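Local coordinates for protein PipY (Synechococcus elongatus, PDB 5NLC) that binds pyridoxal 5'-phosphate and is probably involved in the homeostasis of this vitamin B6 cofactor, at residues R48-E51 with A52-K55; A126-P130 with A131-A135; L157-T160 with A161-Q165. All blocks are in the same frame, centred on the assembly; numbering follows the deposited sequence.

Contact 1: R48-E51 with A52-K55; sequences RVQE and AIAK
Val49, first residue of helix 49-56, meets Ile53 one turn on; the helix follows strand 43-46 in a beta-alpha-beta unit of the modified TIM barrel. Isoleucine suits the place because its CG1-CD1 arm is long enough to reach back to Val49. Its CB lies 3.8 Å from Gln50 O and its CG1 is 3.6 Å from Val49 O, beside the carbonyls of the preceding turn. CG1 stands anti to its own carbonyl carbon (chi1 -70°), which sends the chain back toward the start of the helix, and at the tip CD1 meets Val49 CG1 at 3.9 Å, the two side chains crossing obliquely. Lys80 and His84 of helix 78-84 lie against Ile53, Lys80 touching Val49 as well. The backbone beneath is regular: Ile53 N bonds to Val49 O at 3.0 Å with an angle of 170° at the hydrogen. Arg48, the N-cap residue, forms a salt bridge with Glu51, NH1 to OE2 at 3.5 Å, whose hydrogen bond is weak, while Lys55 NZ turns to Glu46 and His28 O. A long ion pair thus joins the N-cap residue to the first turn, with Arg48 beside Asn47, which binds pyridoxal phosphate when the cofactor is present, and Glu51 near Lys26, the probable attachment lysine.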
ATOM      1  N   ARG A  48      -3.628  -5.539   9.388  1.00 29.21           N
ATOM      2  CA  ARG A  48      -4.294  -5.055  10.606  1.00 30.51           C
ATOM      3  C   ARG A  48      -3.320  -4.361  11.515  1.00 29.59           C
ATOM      4  O   ARG A  48      -2.279  -4.908  11.831  1.00 31.13           O
ATOM      5  CB  ARG A  48      -4.933  -6.233  11.370  1.00 34.69           C
ATOM      6  CG  ARG A  48      -6.224  -6.690  10.715  1.00 38.45           C
ATOM      7  CD  ARG A  48      -6.765  -8.021  11.228  1.00 44.91           C
ATOM      8  NE  ARG A  48      -7.678  -8.593  10.229  1.00 49.58           N
ATOM      9  CZ  ARG A  48      -8.167  -9.837  10.232  1.00 54.72           C
ATOM     10  NH1 ARG A  48      -7.882 -10.697  11.217  1.00 58.54           N
ATOM     11  NH2 ARG A  48      -8.964 -10.225   9.233  1.00 55.66           N
ATOM     12  N   VAL A  49      -3.712  -3.201  12.033  1.00 28.34           N
ATOM     13  CA  VAL A  49      -2.826  -2.379  12.860  1.00 28.57           C
ATOM     14  C   VAL A  49      -2.302  -3.137  14.108  1.00 32.00           C
ATOM     15  O   VAL A  49      -1.088  -3.168  14.346  1.00 30.29           O
ATOM     16  CB  VAL A  49      -3.537  -1.044  13.278  1.00 28.03           C
ATOM     17  CG1 VAL A  49      -2.750  -0.286  14.318  1.00 28.50           C
ATOM     18  CG2 VAL A  49      -3.762  -0.135  12.088  1.00 26.90           C
ATOM     19  N   GLN A  50      -3.213  -3.752  14.878  1.00 34.40           N
ATOM     20  CA  GLN A  50      -2.833  -4.417  16.149  1.00 38.87           C
ATOM     21  C   GLN A  50      -1.896  -5.599  15.979  1.00 38.57           C
ATOM     22  O   GLN A  50      -0.940  -5.723  16.723  1.00 38.54           O
ATOM     23  CB  GLN A  50      -4.066  -4.832  16.958  1.00 42.86           C
ATOM     24  CG  GLN A  50      -4.884  -3.649  17.462  1.00 46.81           C
ATOM     25  CD  GLN A  50      -4.173  -2.760  18.514  1.00 50.83           C
ATOM     26  OE1 GLN A  50      -4.521  -1.568  18.639  1.00 53.50           O
ATOM     27  NE2 GLN A  50      -3.199  -3.332  19.287  1.00 49.79           N
ATOM     28  N   GLU A  51      -2.125  -6.414  14.972  1.00 38.63           N
ATOM     29  CA  GLU A  51      -1.222  -7.518  14.663  1.00 41.57           C
ATOM     30  C   GLU A  51       0.173  -7.020  14.310  1.00 38.63           C
ATOM     31  O   GLU A  51       1.166  -7.612  14.758  1.00 38.98           O
ATOM     32  CB  GLU A  51      -1.797  -8.386  13.539  1.00 46.33           C
ATOM     33  CG  GLU A  51      -3.060  -9.122  13.964  1.00 50.13           C
ATOM     34  CD  GLU A  51      -3.875  -9.670  12.787  1.00 54.84           C
ATOM     35  OE1 GLU A  51      -3.399  -9.689  11.606  1.00 51.78           O
ATOM     36  OE2 GLU A  51      -5.030 -10.091  13.070  1.00 58.78           O
ATOM     37  N   ALA A  52       0.270  -5.901  13.586  1.00 34.95           N
ATOM     38  CA  ALA A  52       1.566  -5.301  13.314  1.00 34.44           C
ATOM     39  C   ALA A  52       2.294  -4.781  14.546  1.00 33.52           C
ATOM     40  O   ALA A  52       3.450  -5.107  14.737  1.00 35.12           O
ATOM     41  CB  ALA A  52       1.466  -4.185  12.303  1.00 34.36           C
ATOM     42  N   ILE A  53       1.635  -3.965  15.373  1.00 35.03           N
ATOM     43  CA  ILE A  53       2.235  -3.435  16.610  1.00 35.19           C
ATOM     44  C   ILE A  53       2.840  -4.550  17.429  1.00 35.37           C
ATOM     45  O   ILE A  53       4.002  -4.460  17.872  1.00 34.88           O
ATOM     46  CB  ILE A  53       1.185  -2.721  17.496  1.00 36.86           C
ATOM     47  CG1 ILE A  53       0.752  -1.417  16.852  1.00 37.08           C
ATOM     48  CG2 ILE A  53       1.694  -2.413  18.912  1.00 38.51           C
ATOM     49  CD1 ILE A  53      -0.494  -0.837  17.488  1.00 37.94           C
ATOM     50  N   ALA A  54       2.074  -5.623  17.614  1.00 35.50           N
ATOM     51  CA  ALA A  54       2.539  -6.724  18.445  1.00 38.67           C
ATOM     52  C   ALA A  54       3.907  -7.233  17.972  1.00 38.75           C
ATOM     53  O   ALA A  54       4.784  -7.517  18.770  1.00 42.58           O
ATOM     54  CB  ALA A  54       1.523  -7.862  18.458  1.00 39.25           C
ATOM     55  N   LYS A  55       4.108  -7.260  16.672  1.00 35.64           N
ATOM     56  CA  LYS A  55       5.261  -7.910  16.097  1.00 35.16           C
ATOM     57  C   LYS A  55       6.458  -6.961  15.980  1.00 34.01           C
ATOM     58  O   LYS A  55       7.596  -7.410  15.880  1.00 32.15           O
ATOM     59  CB  LYS A  55       4.864  -8.334  14.697  1.00 35.91           C
ATOM     60  CG  LYS A  55       5.376  -9.670  14.288  1.00 36.91           C
ATOM     61  CD  LYS A  55       4.868  -9.996  12.899  1.00 36.17           C
ATOM     62  CE  LYS A  55       3.472 -10.537  12.944  1.00 35.84           C
ATOM     63  NZ  LYS A  55       3.056 -11.008  11.603  1.00 33.51           N
TER

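Contact 2: A126-P130 with A131-A135; sequences AGWDP and ADLRA
With CG anti to the backbone N (chi1 162°), the Asp129 carboxylate swings round to the first turn of helix 130-141, while Leu133, also anti (chi1 180°), sends its CG toward the Trp128 ring, and chi2 (49°) brings CD1 over it. Asp129 is the N-cap of the helix: its OD2 accepts from Asp132 N at 2.9 Å, met on the anti side and out of the carboxylate plane. Aspartate suits the place because its short acidic side chain can satisfy an amide of the first turn, and its negative charge probably also favours the positive end of the helix dipole. Proline suits the next position, since Pro130, as first residue of the helix, has no N-H to satisfy. The regular pattern then takes over, with Leu133 N bonded to Asp129 O and Arg134 N to Pro130 O. Beneath the cap, Leu133 CD1 makes a CH-pi contact over the face of the six-membered ring of Trp128, almost on its normal and 4.0 Å from Trp128 CD2. Leu115 of strand 112-116 touches both side chains, tying the helix start to the barrel. One water joins cap and turn, accepting from Asp129 N at 3.0 Å and donating to Asp132 OD2 at 2.8 Å.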
ATOM      1  N   ALA A 126     -13.933  -1.184   0.746  1.00 33.58           N
ATOM      2  CA  ALA A 126     -14.043   0.282   0.812  1.00 30.46           C
ATOM      3  C   ALA A 126     -13.263   0.912  -0.333  1.00 27.57           C
ATOM      4  O   ALA A 126     -12.594   0.225  -1.064  1.00 27.76           O
ATOM      5  CB  ALA A 126     -13.438   0.752   2.131  1.00 30.13           C
ATOM      6  N   GLY A 127     -13.316   2.245  -0.448  1.00 26.29           N
ATOM      7  CA  GLY A 127     -12.543   2.971  -1.461  1.00 24.56           C
ATOM      8  C   GLY A 127     -13.213   4.246  -1.862  1.00 23.49           C
ATOM      9  O   GLY A 127     -14.444   4.373  -1.762  1.00 23.71           O
ATOM     10  N   TRP A 128     -12.421   5.183  -2.360  1.00 22.95           N
ATOM     11  CA  TRP A 128     -12.942   6.470  -2.758  1.00 21.53           C
ATOM     12  C   TRP A 128     -13.799   6.253  -3.997  1.00 22.11           C
ATOM     13  O   TRP A 128     -13.422   5.485  -4.883  1.00 21.71           O
ATOM     14  CB  TRP A 128     -11.851   7.446  -3.177  1.00 21.49           C
ATOM     15  CG  TRP A 128     -10.956   8.098  -2.186  1.00 20.69           C
ATOM     16  CD1 TRP A 128      -9.817   7.546  -1.592  1.00 20.26           C
ATOM     17  CD2 TRP A 128     -11.016   9.421  -1.735  1.00 20.61           C
ATOM     18  NE1 TRP A 128      -9.215   8.462  -0.798  1.00 19.78           N
ATOM     19  CE2 TRP A 128      -9.903   9.628  -0.882  1.00 20.34           C
ATOM     20  CE3 TRP A 128     -11.857  10.492  -2.013  1.00 20.76           C
ATOM     21  CZ2 TRP A 128      -9.641  10.832  -0.306  1.00 20.39           C
ATOM     22  CZ3 TRP A 128     -11.578  11.657  -1.424  1.00 21.35           C
ATOM     23  CH2 TRP A 128     -10.502  11.815  -0.568  1.00 20.00           C
ATOM     24  N   ASP A 129     -14.884   6.988  -4.097  1.00 21.93           N
ATOM     25  CA  ASP A 129     -15.597   7.122  -5.363  1.00 24.29           C
ATOM     26  C   ASP A 129     -14.722   8.055  -6.261  1.00 22.10           C
ATOM     27  O   ASP A 129     -14.268   9.100  -5.769  1.00 21.99           O
ATOM     28  CB  ASP A 129     -16.951   7.719  -5.108  1.00 27.17           C
ATOM     29  CG  ASP A 129     -17.571   8.281  -6.351  1.00 31.29           C
ATOM     30  OD1 ASP A 129     -18.156   7.496  -7.092  1.00 34.63           O
ATOM     31  OD2 ASP A 129     -17.455   9.518  -6.575  1.00 37.32           O
ATOM     32  N   PRO A 130     -14.401   7.658  -7.503  1.00 21.45           N
ATOM     33  CA  PRO A 130     -13.515   8.523  -8.354  1.00 22.14           C
ATOM     34  C   PRO A 130     -13.886   9.969  -8.538  1.00 22.12           C
ATOM     35  O   PRO A 130     -12.974  10.839  -8.599  1.00 21.22           O
ATOM     36  CB  PRO A 130     -13.470   7.824  -9.730  1.00 22.50           C
ATOM     37  CG  PRO A 130     -13.991   6.459  -9.465  1.00 22.70           C
ATOM     38  CD  PRO A 130     -14.849   6.476  -8.237  1.00 22.40           C
ATOM     39  N   ALA A 131     -15.184  10.234  -8.638  1.00 22.71           N
ATOM     40  CA  ALA A 131     -15.692  11.634  -8.735  1.00 23.55           C
ATOM     41  C   ALA A 131     -15.425  12.462  -7.475  1.00 22.85           C
ATOM     42  O   ALA A 131     -14.977  13.648  -7.512  1.00 20.88           O
ATOM     43  CB  ALA A 131     -17.194  11.616  -9.038  1.00 24.47           C
ATOM     44  N   ASP A 132     -15.659  11.816  -6.326  1.00 23.41           N
ATOM     45  CA  ASP A 132     -15.357  12.441  -5.040  1.00 24.29           C
ATOM     46  C   ASP A 132     -13.854  12.695  -4.921  1.00 22.03           C
ATOM     47  O   ASP A 132     -13.453  13.772  -4.509  1.00 21.03           O
ATOM     48  CB  ASP A 132     -15.908  11.594  -3.856  1.00 26.60           C
ATOM     49  CG  ASP A 132     -15.781  12.288  -2.470  1.00 31.48           C
ATOM     50  OD1 ASP A 132     -15.928  13.562  -2.316  1.00 34.07           O
ATOM     51  OD2 ASP A 132     -15.544  11.513  -1.476  1.00 35.22           O
ATOM     52  N   LEU A 133     -13.030  11.713  -5.277  1.00 20.77           N
ATOM     53  CA  LEU A 133     -11.576  11.912  -5.222  1.00 21.00           C
ATOM     54  C   LEU A 133     -11.153  13.104  -6.100  1.00 20.68           C
ATOM     55  O   LEU A 133     -10.439  13.965  -5.661  1.00 19.65           O
ATOM     56  CB  LEU A 133     -10.791  10.661  -5.649  1.00 21.60           C
ATOM     57  CG  LEU A 133      -9.258  10.761  -5.632  1.00 21.80           C
ATOM     58  CD1 LEU A 133      -8.672  11.342  -4.333  1.00 22.84           C
ATOM     59  CD2 LEU A 133      -8.690   9.378  -5.974  1.00 22.99           C
ATOM     60  N   ARG A 134     -11.661  13.191  -7.310  1.00 20.64           N
ATOM     61  CA  ARG A 134     -11.278  14.317  -8.177  1.00 21.53           C
ATOM     62  C   ARG A 134     -11.736  15.658  -7.578  1.00 21.28           C
ATOM     63  O   ARG A 134     -11.018  16.642  -7.598  1.00 20.39           O
ATOM     64  CB  ARG A 134     -11.906  14.140  -9.567  1.00 24.12           C
ATOM     65  CG  ARG A 134     -11.459  15.193 -10.575  1.00 25.60           C
ATOM     66  CD  ARG A 134     -12.303  15.066 -11.865  1.00 28.22           C
ATOM     67  NE  ARG A 134     -11.891  13.934 -12.692  1.00 29.01           N
ATOM     68  CZ  ARG A 134     -10.885  13.991 -13.605  1.00 32.97           C
ATOM     69  NH1 ARG A 134     -10.155  15.105 -13.792  1.00 33.87           N
ATOM     70  NH2 ARG A 134     -10.591  12.929 -14.358  1.00 31.80           N
ATOM     71  N   ALA A 135     -12.937  15.688  -7.020  1.00 21.39           N
ATOM     72  CA  ALA A 135     -13.461  16.892  -6.426  1.00 22.15           C
ATOM     73  C   ALA A 135     -12.707  17.351  -5.211  1.00 22.00           C
ATOM     74  O   ALA A 135     -12.711  18.548  -4.895  1.00 21.30           O
ATOM     75  CB  ALA A 135     -14.924  16.730  -6.050  1.00 22.49           C
TER
HETATM   76  O   HOH W   1     -15.547   8.748  -1.737  1.00 24.32           O

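Contact 3: L157-T160 with A161-Q165; sequences LGLT and AAETQ
Thr160 and Glu163 form a capping box at the start of helix 161-181, each side chain bonding to the other's backbone amide. Of these reciprocal hydrogen bonds, Glu163 N donates to Thr160 OG1 at 3.0 Å, and Thr160 N donates to Glu163 OE1, also at 3.0 Å and nearly straight (168°). Threonine fits the cap because its OG1, placed between the backbone N and the carbonyl carbon (chi1 73°), faces the first turn, and glutamate has the length to reach back to the residue before the helix. Glu163 OE1 is met on the anti side, with the donor 29° out of the carboxylate plane. The van der Waals contacts come from Leu159, lying across the base of the box: CG is 3.7 Å from Glu163 CB, carbon to carbon, and CD2 is 3.6 Å from Thr164 OG1. Leu120, in a loop, also touches it. Replacing Leu159 by alanine removes CG and both methyls and would probably open a gap beside Glu163 CB and the Thr164 hydroxyl. The bonds to a carbonyl complete the set: Thr160 O accepts from Thr164 N at 2.9 Å and from Thr164 OG1 at 2.8 Å, the two donors reaching it from opposite faces of the carbonyl plane.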
ATOM      1  N   LEU A 157     -13.095  -9.572  -5.353  1.00 29.92           N
ATOM      2  CA  LEU A 157     -12.793 -11.015  -5.376  1.00 32.64           C
ATOM      3  C   LEU A 157     -13.608 -11.598  -6.515  1.00 32.37           C
ATOM      4  O   LEU A 157     -14.758 -11.153  -6.767  1.00 32.57           O
ATOM      5  CB  LEU A 157     -13.089 -11.704  -4.034  1.00 37.12           C
ATOM      6  CG  LEU A 157     -12.377 -11.106  -2.801  1.00 40.38           C
ATOM      7  CD1 LEU A 157     -12.771 -11.847  -1.506  1.00 43.16           C
ATOM      8  CD2 LEU A 157     -10.860 -11.059  -2.980  1.00 40.23           C
ATOM      9  N   GLY A 158     -12.994 -12.509  -7.261  1.00 30.48           N
ATOM     10  CA  GLY A 158     -13.688 -13.203  -8.338  1.00 30.57           C
ATOM     11  C   GLY A 158     -13.715 -12.471  -9.677  1.00 29.11           C
ATOM     12  O   GLY A 158     -14.232 -13.010 -10.639  1.00 29.10           O
ATOM     13  N   LEU A 159     -13.163 -11.265  -9.757  1.00 26.02           N
ATOM     14  CA  LEU A 159     -12.951 -10.595 -11.045  1.00 24.30           C
ATOM     15  C   LEU A 159     -12.155 -11.521 -12.036  1.00 22.52           C
ATOM     16  O   LEU A 159     -11.194 -12.200 -11.649  1.00 22.34           O
ATOM     17  CB  LEU A 159     -12.142  -9.307 -10.792  1.00 24.42           C
ATOM     18  CG  LEU A 159     -12.482  -8.140 -11.677  1.00 25.25           C
ATOM     19  CD1 LEU A 159     -13.936  -7.735 -11.507  1.00 26.52           C
ATOM     20  CD2 LEU A 159     -11.525  -6.991 -11.464  1.00 24.48           C
ATOM     21  N   THR A 160     -12.533 -11.540 -13.302  1.00 22.27           N
ATOM     22  CA  THR A 160     -11.756 -12.306 -14.307  1.00 21.24           C
ATOM     23  C   THR A 160     -10.360 -11.720 -14.528  1.00 19.47           C
ATOM     24  O   THR A 160     -10.098 -10.597 -14.204  1.00 18.84           O
ATOM     25  CB  THR A 160     -12.482 -12.411 -15.649  1.00 22.86           C
ATOM     26  OG1 THR A 160     -12.466 -11.152 -16.341  1.00 22.60           O
ATOM     27  CG2 THR A 160     -13.930 -12.907 -15.417  1.00 24.53           C
ATOM     28  N   ALA A 161      -9.441 -12.511 -15.078  1.00 18.82           N
ATOM     29  CA  ALA A 161      -8.121 -12.026 -15.440  1.00 18.06           C
ATOM     30  C   ALA A 161      -8.261 -10.842 -16.408  1.00 17.81           C
ATOM     31  O   ALA A 161      -7.612  -9.822 -16.226  1.00 17.16           O
ATOM     32  CB  ALA A 161      -7.236 -13.171 -16.044  1.00 18.61           C
ATOM     33  N   ALA A 162      -9.160 -10.955 -17.394  1.00 18.23           N
ATOM     34  CA  ALA A 162      -9.360  -9.859 -18.352  1.00 18.82           C
ATOM     35  C   ALA A 162      -9.859  -8.582 -17.697  1.00 18.73           C
ATOM     36  O   ALA A 162      -9.339  -7.485 -17.962  1.00 18.68           O
ATOM     37  CB  ALA A 162     -10.272 -10.315 -19.501  1.00 20.07           C
ATOM     38  N   GLU A 163     -10.819  -8.729 -16.815  1.00 18.89           N
ATOM     39  CA  GLU A 163     -11.422  -7.608 -16.117  1.00 19.66           C
ATOM     40  C   GLU A 163     -10.359  -6.985 -15.171  1.00 18.13           C
ATOM     41  O   GLU A 163     -10.332  -5.756 -14.967  1.00 17.58           O
ATOM     42  CB  GLU A 163     -12.644  -8.053 -15.335  1.00 21.83           C
ATOM     43  CG  GLU A 163     -13.891  -8.283 -16.136  1.00 25.79           C
ATOM     44  CD  GLU A 163     -14.958  -9.104 -15.399  1.00 28.71           C
ATOM     45  OE1 GLU A 163     -14.716  -9.777 -14.345  1.00 31.10           O
ATOM     46  OE2 GLU A 163     -16.074  -9.163 -15.948  1.00 33.88           O
ATOM     47  N   THR A 164      -9.469  -7.814 -14.607  1.00 16.67           N
ATOM     48  CA  THR A 164      -8.392  -7.313 -13.775  1.00 16.17           C
ATOM     49  C   THR A 164      -7.359  -6.524 -14.567  1.00 16.49           C
ATOM     50  O   THR A 164      -6.900  -5.451 -14.141  1.00 17.04           O
ATOM     51  CB  THR A 164      -7.717  -8.462 -13.005  1.00 16.63           C
ATOM     52  OG1 THR A 164      -8.733  -9.100 -12.237  1.00 17.05           O
ATOM     53  CG2 THR A 164      -6.578  -7.935 -12.156  1.00 16.97           C
ATOM     54  N   GLN A 165      -6.948  -7.047 -15.675  1.00 16.71           N
ATOM     55  CA  GLN A 165      -6.035  -6.300 -16.564  1.00 18.00           C
ATOM     56  C   GLN A 165      -6.594  -4.918 -16.896  1.00 17.22           C
ATOM     57  O   GLN A 165      -5.880  -3.894 -16.795  1.00 17.56           O
ATOM     58  CB  GLN A 165      -5.845  -7.073 -17.876  1.00 19.72           C
ATOM     59  CG  GLN A 165      -4.883  -6.313 -18.784  1.00 22.28           C
ATOM     60  CD  GLN A 165      -4.757  -6.953 -20.085  1.00 25.86           C
ATOM     61  OE1 GLN A 165      -5.757  -6.999 -20.833  1.00 29.47           O
ATOM     62  NE2 GLN A 165      -3.538  -7.481 -20.413  1.00 28.65           N
TER

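In the fold
Along the chain the three contacts come in series, each at the start of a helix that follows a barrel strand: contact 1 after strand 43-46, contact 2 after strand 112-116 and contact 3 after strand 147-152. The last two strands are neighbours in the parallel sheet, and helices 130-141 and 161-181 also touch, through Leu133 with Leu178 among others. Yet centre to centre contacts 2 and 3 lie about 21 Å apart, and contact 1 about 28 and 30 Å from them. The three helix starts are thus separate, local features of one fold type III barrel: contact 1 adjoins cofactor residues, Thr164 of contact 3 lies about 9 Å from Arg210 between side chains, and contact 2 is remote.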